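Local coordinates for protein pinoresinol-lariciresinol reductase (Thuja plicata, PDB 1QYD) that catalyses the NADPH-dependent, enantioselective reduction of (-)-pinoresinol to (-)-lariciresinol and then to (+)-secoisolariciresinol in lignan biosynthesis, at residues K18-A23 against T202-S207; P151-S156 against P211-K216. All blocks are in the same frame, centred on the assembly; numbering follows the deposited sequence.

Both contacts belong to the Rossmann-type part of the chain, their centres about 14 Å apart. Contact 1 is buried and almost wholly apolar: helix 17-26, which follows the glycine-rich loop inferred to bind NADP(+), meets helix 197-207 without a hydrogen bond between the two segments. Contact 2 lies nearer the surface, where the chain around strand 154-156 runs beside the loop leading from helix 197-207 to strand 217-219, and there backbone and hydroxyl hydrogen bonds join a tyrosine face in the work. The two meet where Thr204 CG2 of contact 1 lies 3.4 Å from Val155 CG1 of contact 2. Methyl groups thus pack helix on helix, whereas peptide groups join strand 154-156 to the loop before strand 217-219.

Contact 1 of 2, residues K18-A23 against T202-S207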
ATOM      1  N   LYS A  18      -0.911   6.737 -23.079  1.00  5.65           N
ATOM      2  CA  LYS A  18      -1.091   7.606 -24.240  1.00  8.63           C
ATOM      3  C   LYS A  18      -0.375   7.036 -25.468  1.00  8.25           C
ATOM      4  O   LYS A  18      -0.717   7.370 -26.607  1.00 13.55           O
ATOM      5  CB  LYS A  18      -0.482   8.973 -24.051  1.00 17.24           C
ATOM      6  CG  LYS A  18      -0.714   9.922 -22.886  1.00 20.00           C
ATOM      7  CD  LYS A  18       0.613  10.707 -22.685  1.00 16.09           C
ATOM      8  CE  LYS A  18       0.374  11.724 -21.572  1.00 21.57           C
ATOM      9  NZ  LYS A  18       1.534  11.875 -20.715  1.00 19.80           N
ATOM     10  N   ARG A  19       0.675   6.236 -25.250  1.00  3.66           N
ATOM     11  CA  ARG A  19       1.435   5.605 -26.311  1.00  3.89           C
ATOM     12  C   ARG A  19       0.727   4.419 -26.903  1.00  9.41           C
ATOM     13  O   ARG A  19       0.761   4.218 -28.116  1.00 17.44           O
ATOM     14  CB  ARG A  19       2.745   5.142 -25.794  1.00  4.69           C
ATOM     15  CG  ARG A  19       3.697   6.312 -25.850  1.00 12.56           C
ATOM     16  CD  ARG A  19       3.631   7.343 -24.747  1.00  8.32           C
ATOM     17  NE  ARG A  19       4.629   8.313 -25.119  1.00 10.95           N
ATOM     18  CZ  ARG A  19       5.126   9.234 -24.295  1.00 12.19           C
ATOM     19  NH1 ARG A  19       6.053  10.056 -24.786  1.00 24.20           N
ATOM     20  NH2 ARG A  19       4.724   9.381 -23.030  1.00  4.80           N
ATOM     21  N   ILE A  20       0.124   3.643 -25.986  1.00 13.73           N
ATOM     22  CA  ILE A  20      -0.754   2.518 -26.270  1.00 12.81           C
ATOM     23  C   ILE A  20      -1.964   3.108 -26.993  1.00 16.48           C
ATOM     24  O   ILE A  20      -2.189   2.730 -28.138  1.00 18.30           O
ATOM     25  CB  ILE A  20      -1.147   1.850 -24.934  1.00  9.68           C
ATOM     26  CG1 ILE A  20       0.066   1.292 -24.241  1.00  2.00           C
ATOM     27  CG2 ILE A  20      -2.085   0.688 -25.195  1.00 15.63           C
ATOM     28  CD1 ILE A  20      -0.169   1.011 -22.772  1.00  2.00           C
ATOM     29  N   VAL A  21      -2.705   4.071 -26.408  1.00 18.73           N
ATOM     30  CA  VAL A  21      -3.826   4.768 -27.051  1.00 18.90           C
ATOM     31  C   VAL A  21      -3.540   5.273 -28.465  1.00 17.51           C
ATOM     32  O   VAL A  21      -4.287   4.883 -29.359  1.00 21.51           O
ATOM     33  CB  VAL A  21      -4.303   5.989 -26.194  1.00 19.19           C
ATOM     34  CG1 VAL A  21      -5.480   6.666 -26.874  1.00 17.49           C
ATOM     35  CG2 VAL A  21      -4.830   5.563 -24.851  1.00 16.93           C
ATOM     36  N   ASN A  22      -2.522   6.089 -28.771  1.00 18.50           N
ATOM     37  CA  ASN A  22      -2.381   6.497 -30.160  1.00 24.90           C
ATOM     38  C   ASN A  22      -1.960   5.340 -31.052  1.00 21.03           C
ATOM     39  O   ASN A  22      -2.209   5.366 -32.252  1.00 17.97           O
ATOM     40  CB  ASN A  22      -1.369   7.636 -30.328  1.00 35.04           C
ATOM     41  CG  ASN A  22      -1.784   8.542 -31.513  1.00 45.33           C
ATOM     42  OD1 ASN A  22      -1.902   8.136 -32.683  1.00 47.34           O
ATOM     43  ND2 ASN A  22      -2.047   9.821 -31.233  1.00 47.78           N
ATOM     44  N   ALA A  23      -1.368   4.286 -30.500  1.00 17.33           N
ATOM     45  CA  ALA A  23      -1.019   3.113 -31.288  1.00 16.97           C
ATOM     46  C   ALA A  23      -2.272   2.429 -31.822  1.00 20.20           C
ATOM     47  O   ALA A  23      -2.344   2.139 -33.012  1.00 23.95           O
ATOM     48  CB  ALA A  23      -0.249   2.112 -30.436  1.00 16.41           C
ATOM     49  N   THR A 202       3.251   0.474 -30.004  1.00  8.81           N
ATOM     50  CA  THR A 202       3.138  -0.205 -31.295  1.00  9.47           C
ATOM     51  C   THR A 202       3.212  -1.720 -31.142  1.00 16.74           C
ATOM     52  O   THR A 202       2.408  -2.433 -31.743  1.00 24.04           O
ATOM     53  CB  THR A 202       4.246   0.229 -32.256  1.00  2.00           C
ATOM     54  OG1 THR A 202       4.162   1.642 -32.480  1.00 20.00           O
ATOM     55  CG2 THR A 202       4.108  -0.490 -33.589  1.00  2.00           C
ATOM     56  N   TYR A 203       4.148  -2.231 -30.330  1.00 14.99           N
ATOM     57  CA  TYR A 203       4.280  -3.650 -30.108  1.00 14.73           C
ATOM     58  C   TYR A 203       3.167  -4.225 -29.236  1.00 23.38           C
ATOM     59  O   TYR A 203       2.944  -5.444 -29.309  1.00 27.58           O
ATOM     60  CB  TYR A 203       5.635  -3.963 -29.451  1.00 14.82           C
ATOM     61  CG  TYR A 203       6.812  -3.945 -30.409  1.00 14.51           C
ATOM     62  CD1 TYR A 203       7.968  -3.211 -30.096  1.00 15.42           C
ATOM     63  CD2 TYR A 203       6.715  -4.628 -31.622  1.00 16.95           C
ATOM     64  CE1 TYR A 203       9.024  -3.149 -30.995  1.00  8.22           C
ATOM     65  CE2 TYR A 203       7.769  -4.569 -32.520  1.00 15.03           C
ATOM     66  CZ  TYR A 203       8.909  -3.828 -32.203  1.00 13.98           C
ATOM     67  OH  TYR A 203       9.911  -3.750 -33.142  1.00 17.45           O
ATOM     68  N   THR A 204       2.484  -3.433 -28.371  1.00 23.90           N
ATOM     69  CA  THR A 204       1.400  -4.018 -27.601  1.00 21.26           C
ATOM     70  C   THR A 204       0.146  -4.053 -28.451  1.00 21.49           C
ATOM     71  O   THR A 204      -0.626  -4.985 -28.239  1.00 25.86           O
ATOM     72  CB  THR A 204       1.041  -3.272 -26.279  1.00 21.76           C
ATOM     73  OG1 THR A 204       0.677  -1.965 -26.612  1.00 29.00           O
ATOM     74  CG2 THR A 204       2.174  -3.176 -25.317  1.00 17.83           C
ATOM     75  N   ILE A 205      -0.105  -3.146 -29.419  1.00 14.53           N
ATOM     76  CA  ILE A 205      -1.309  -3.294 -30.212  1.00 14.07           C
ATOM     77  C   ILE A 205      -1.167  -4.373 -31.288  1.00 16.72           C
ATOM     78  O   ILE A 205      -2.161  -4.903 -31.803  1.00 19.55           O
ATOM     79  CB  ILE A 205      -1.683  -1.893 -30.771  1.00  5.01           C
ATOM     80  CG1 ILE A 205      -2.500  -1.228 -29.703  1.00  4.14           C
ATOM     81  CG2 ILE A 205      -2.612  -1.888 -31.954  1.00  2.00           C
ATOM     82  CD1 ILE A 205      -1.662  -0.737 -28.513  1.00 19.27           C
ATOM     83  N   LYS A 206       0.079  -4.745 -31.598  1.00 15.55           N
ATOM     84  CA  LYS A 206       0.370  -5.877 -32.478  1.00 15.16           C
ATOM     85  C   LYS A 206       0.338  -7.255 -31.766  1.00 13.42           C
ATOM     86  O   LYS A 206       0.199  -8.279 -32.429  1.00  8.41           O
ATOM     87  CB  LYS A 206       1.738  -5.665 -33.127  1.00 16.63           C
ATOM     88  CG  LYS A 206       1.743  -4.426 -34.018  1.00 12.31           C
ATOM     89  CD  LYS A 206       2.763  -4.584 -35.120  1.00  5.00           C
ATOM     90  CE  LYS A 206       2.469  -3.492 -36.106  1.00  2.00           C
ATOM     91  NZ  LYS A 206       2.817  -3.898 -37.436  1.00  2.00           N
ATOM     92  N   SER A 207       0.478  -7.345 -30.429  1.00  9.97           N
ATOM     93  CA  SER A 207       0.327  -8.588 -29.710  1.00  9.09           C
ATOM     94  C   SER A 207      -1.142  -9.005 -29.630  1.00 18.92           C
ATOM     95  O   SER A 207      -1.475 -10.169 -29.820  1.00 22.34           O
ATOM     96  CB  SER A 207       0.855  -8.459 -28.296  1.00  2.00           C
ATOM     97  OG  SER A 207       0.257  -7.417 -27.535  1.00  2.00           O
TER
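Ala23 and Thr202 mark the closest backbone approach, their CA atoms 5.3 Å apart, where two helical segments whose axes come within 8.5 Å cross at -56°. The small alanine permits this nearness: its CB, directed at the other helix, lies 3.9 Å from Thr202 N. One turn earlier Ile20 stands on the same face, and the end of Ile205 rests against both. The bend at CG1 of Ile205 (chi2 75°) folds CD1 round instead of extending the chain, and this methyl meets Ile20 O at 3.5 Å and Ile20 CG2 at 3.6 Å. Ala23 CB lies 3.7 Å from the same Ile205 CD1. With CG1 beside the backbone N (chi1 -63°), the CG2 branch of Ile20 is anti to that nitrogen and takes the contact. An alanine in place of Ile205 would probably open a gap between the helices, leaving Ile20 CG2 and Ala23 CB without the methyl that now touches both. Thr204 flanks the isoleucine pair, crossing Ile20 at about a right angle with OG1 4.1 Å from Ile20 CG1. The approach to this carbon is van der Waals only; the hydroxyl's hydrogen bond goes to Gly201 O. Phe117 packs on both Ile20 and Thr204, while Leu27 touches Ile205. At the more polar margin Arg19 lies against Glu197 and Asp198. Helix 17-26 follows strand 7-10 through the glycine-rich segment Gly11-Gly17, inferred to bind NADP(+), which runs into the helix; helix 197-207 therefore packs on the first strand-turn-helix unit of a Rossmann-type nucleotide-binding fold.

Contact 2 of 2, residues P151-S156 against P211-K216; sequences PYTYVS and PQTLNK
Tyr152 and Asn215 meet through their torsions: the ring is set between the backbone N and carbonyl carbon of Tyr152 (chi1 44°), while Asn215 turns with a positive phi of 68° and holds CG beside its backbone N (chi1 -68°), which leaves OD1 over the ring. The two segments lie beside strands 154-156 and 217-219, neighbours in a three-stranded parallel sheet with 290-292. Asn215 CA makes a CH-pi contact 3.9 Å from the Tyr152 ring centroid, and its amide oxygen OD1 stands over the same face toward the rim, 3.1 Å from Tyr152 CE1. Tyr154 OH, bonded to Glu146, lies over the opposite face of that ring, while the Tyr154 ring makes a cation-pi contact with Arg142, an inferred NADP(+)-binding residue. Beneath the aromatic contact the backbones are tied together. Asn215 N donates to Tyr152 O at 2.7 Å, in the carbonyl plane though bent at the hydrogen. Thr153 OG1 donates to Thr213 O at 2.9 Å, from well above the plane of that carbonyl. Arg111 NH1 bonds to both threonine hydroxyls, linking the buried pair to the neighbouring strand 111-113; Thr213 OG1 also bonds to Ser207 O of contact 1. Thr153 CG2 rests 3.8 Å from Thr213 CB. Farther out, Pro151 CB and Leu214 CD2 make a looser apolar contact at 4.3 Å. Tyr154, whose backbone also bonds to Met218 of strand 217-219, gives its N to Lys216 O at 3.3 Å; the same oxygen receives the CA-H of Thr153, with Thr153 CA 3.4 Å from Lys216 O.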
ATOM      1  N   PRO A 151      -7.779 -14.664 -21.183  1.00 12.59           N
ATOM      2  CA  PRO A 151      -6.732 -14.691 -22.192  1.00 15.50           C
ATOM      3  C   PRO A 151      -5.745 -13.550 -22.050  1.00 19.67           C
ATOM      4  O   PRO A 151      -6.095 -12.421 -22.367  1.00 20.87           O
ATOM      5  CB  PRO A 151      -7.476 -14.650 -23.483  1.00 17.32           C
ATOM      6  CG  PRO A 151      -8.892 -14.973 -23.100  1.00 14.28           C
ATOM      7  CD  PRO A 151      -9.037 -14.280 -21.786  1.00  9.90           C
ATOM      8  N   TYR A 152      -4.509 -13.818 -21.607  1.00 28.21           N
ATOM      9  CA  TYR A 152      -3.468 -12.797 -21.347  1.00 30.84           C
ATOM     10  C   TYR A 152      -2.204 -12.725 -22.207  1.00 28.47           C
ATOM     11  O   TYR A 152      -1.793 -13.623 -22.946  1.00 28.71           O
ATOM     12  CB  TYR A 152      -2.970 -12.869 -19.875  1.00 29.05           C
ATOM     13  CG  TYR A 152      -2.699 -14.264 -19.320  1.00 34.85           C
ATOM     14  CD1 TYR A 152      -3.795 -15.023 -18.908  1.00 41.03           C
ATOM     15  CD2 TYR A 152      -1.414 -14.808 -19.208  1.00 33.33           C
ATOM     16  CE1 TYR A 152      -3.626 -16.311 -18.393  1.00 43.90           C
ATOM     17  CE2 TYR A 152      -1.232 -16.101 -18.689  1.00 32.08           C
ATOM     18  CZ  TYR A 152      -2.346 -16.853 -18.284  1.00 38.92           C
ATOM     19  OH  TYR A 152      -2.238 -18.152 -17.780  1.00 37.51           O
ATOM     20  N   THR A 153      -1.595 -11.548 -22.132  1.00 26.21           N
ATOM     21  CA  THR A 153      -0.299 -11.299 -22.745  1.00 21.10           C
ATOM     22  C   THR A 153       0.296 -10.355 -21.750  1.00 19.12           C
ATOM     23  O   THR A 153      -0.313  -9.330 -21.451  1.00 14.36           O
ATOM     24  CB  THR A 153      -0.375 -10.584 -24.069  1.00 16.67           C
ATOM     25  OG1 THR A 153      -1.249 -11.325 -24.908  1.00 13.78           O
ATOM     26  CG2 THR A 153       0.996 -10.469 -24.694  1.00 17.71           C
ATOM     27  N   TYR A 154       1.433 -10.739 -21.165  1.00 19.65           N
ATOM     28  CA  TYR A 154       2.094  -9.840 -20.227  1.00 16.17           C
ATOM     29  C   TYR A 154       3.211  -9.130 -20.972  1.00 11.22           C
ATOM     30  O   TYR A 154       4.187  -9.719 -21.413  1.00  6.10           O
ATOM     31  CB  TYR A 154       2.637 -10.631 -19.057  1.00 18.71           C
ATOM     32  CG  TYR A 154       1.550 -11.339 -18.270  1.00 21.74           C
ATOM     33  CD1 TYR A 154       1.733 -12.658 -17.890  1.00 24.10           C
ATOM     34  CD2 TYR A 154       0.382 -10.676 -17.907  1.00 26.24           C
ATOM     35  CE1 TYR A 154       0.765 -13.317 -17.135  1.00 28.17           C
ATOM     36  CE2 TYR A 154      -0.595 -11.335 -17.159  1.00 26.14           C
ATOM     37  CZ  TYR A 154      -0.395 -12.652 -16.768  1.00 23.87           C
ATOM     38  OH  TYR A 154      -1.325 -13.284 -15.974  1.00 26.40           O
ATOM     39  N   VAL A 155       3.010  -7.837 -21.210  1.00 10.48           N
ATOM     40  CA  VAL A 155       3.940  -7.034 -21.971  1.00  6.53           C
ATOM     41  C   VAL A 155       5.018  -6.471 -21.076  1.00  9.15           C
ATOM     42  O   VAL A 155       4.864  -5.374 -20.548  1.00  8.34           O
ATOM     43  CB  VAL A 155       3.210  -5.884 -22.690  1.00  8.47           C
ATOM     44  CG1 VAL A 155       2.888  -6.291 -24.112  1.00  2.00           C
ATOM     45  CG2 VAL A 155       1.899  -5.555 -21.967  1.00 21.27           C
ATOM     46  N   SER A 156       6.079  -7.282 -20.858  1.00 13.35           N
ATOM     47  CA  SER A 156       7.300  -6.914 -20.124  1.00 13.43           C
ATOM     48  C   SER A 156       8.173  -6.244 -21.173  1.00  9.82           C
ATOM     49  O   SER A 156       8.626  -6.859 -22.136  1.00  8.63           O
ATOM     50  CB  SER A 156       7.974  -8.139 -19.620  1.00 16.08           C
ATOM     51  OG  SER A 156       8.909  -7.664 -18.693  1.00 18.83           O
ATOM     52  N   PRO A 211      -2.396 -15.202 -31.978  1.00 27.72           N
ATOM     53  CA  PRO A 211      -2.484 -16.531 -31.381  1.00 28.35           C
ATOM     54  C   PRO A 211      -1.281 -16.963 -30.575  1.00 28.80           C
ATOM     55  O   PRO A 211      -1.396 -17.659 -29.567  1.00 32.61           O
ATOM     56  CB  PRO A 211      -2.757 -17.457 -32.546  1.00 27.26           C
ATOM     57  CG  PRO A 211      -2.281 -16.671 -33.738  1.00 31.99           C
ATOM     58  CD  PRO A 211      -2.756 -15.274 -33.387  1.00 29.95           C
ATOM     59  N   GLN A 212      -0.141 -16.493 -31.077  1.00 26.99           N
ATOM     60  CA  GLN A 212       1.165 -16.692 -30.486  1.00 21.64           C
ATOM     61  C   GLN A 212       1.379 -15.988 -29.154  1.00 21.32           C
ATOM     62  O   GLN A 212       2.140 -16.507 -28.344  1.00 20.78           O
ATOM     63  CB  GLN A 212       2.251 -16.197 -31.424  1.00 25.33           C
ATOM     64  CG  GLN A 212       2.264 -16.844 -32.796  1.00 27.04           C
ATOM     65  CD  GLN A 212       3.684 -17.077 -33.288  1.00 30.51           C
ATOM     66  OE1 GLN A 212       4.121 -16.520 -34.301  1.00 33.57           O
ATOM     67  NE2 GLN A 212       4.429 -17.919 -32.560  1.00 31.39           N
ATOM     68  N   THR A 213       0.794 -14.804 -28.883  1.00 19.39           N
ATOM     69  CA  THR A 213       1.045 -14.128 -27.616  1.00 18.74           C
ATOM     70  C   THR A 213       0.040 -14.469 -26.528  1.00 20.77           C
ATOM     71  O   THR A 213      -0.004 -13.880 -25.440  1.00 18.90           O
ATOM     72  CB  THR A 213       1.107 -12.598 -27.860  1.00 15.43           C
ATOM     73  OG1 THR A 213      -0.111 -12.132 -28.390  1.00 18.31           O
ATOM     74  CG2 THR A 213       2.181 -12.283 -28.854  1.00 16.23           C
ATOM     75  N   LEU A 214      -0.701 -15.531 -26.854  1.00 23.33           N
ATOM     76  CA  LEU A 214      -1.751 -16.086 -26.021  1.00 29.00           C
ATOM     77  C   LEU A 214      -1.240 -16.811 -24.783  1.00 33.02           C
ATOM     78  O   LEU A 214      -0.665 -17.909 -24.859  1.00 40.09           O
ATOM     79  CB  LEU A 214      -2.558 -17.043 -26.863  1.00 30.11           C
ATOM     80  CG  LEU A 214      -4.065 -16.964 -26.921  1.00 30.13           C
ATOM     81  CD1 LEU A 214      -4.456 -17.955 -28.009  1.00 28.31           C
ATOM     82  CD2 LEU A 214      -4.725 -17.204 -25.557  1.00 19.99           C
ATOM     83  N   ASN A 215      -1.499 -16.174 -23.635  1.00 27.99           N
ATOM     84  CA  ASN A 215      -1.099 -16.613 -22.299  1.00 27.82           C
ATOM     85  C   ASN A 215       0.401 -16.578 -22.019  1.00 28.94           C
ATOM     86  O   ASN A 215       0.871 -16.888 -20.921  1.00 32.93           O
ATOM     87  CB  ASN A 215      -1.643 -18.038 -22.007  1.00 27.30           C
ATOM     88  CG  ASN A 215      -3.170 -18.134 -21.873  1.00 24.79           C
ATOM     89  OD1 ASN A 215      -3.859 -17.317 -21.264  1.00 18.47           O
ATOM     90  ND2 ASN A 215      -3.766 -19.179 -22.429  1.00 26.90           N
ATOM     91  N   LYS A 216       1.137 -16.113 -23.033  1.00 28.72           N
ATOM     92  CA  LYS A 216       2.569 -15.907 -23.040  1.00 23.43           C
ATOM     93  C   LYS A 216       2.986 -14.499 -22.596  1.00 23.20           C
ATOM     94  O   LYS A 216       2.231 -13.520 -22.731  1.00 18.97           O
ATOM     95  CB  LYS A 216       3.084 -16.164 -24.446  1.00 18.25           C
ATOM     96  CG  LYS A 216       3.224 -17.612 -24.892  1.00 23.95           C
ATOM     97  CD  LYS A 216       3.994 -17.620 -26.209  1.00 23.60           C
ATOM     98  CE  LYS A 216       4.503 -18.992 -26.662  1.00 30.16           C
ATOM     99  NZ  LYS A 216       5.111 -18.971 -27.985  1.00 18.67           N
TER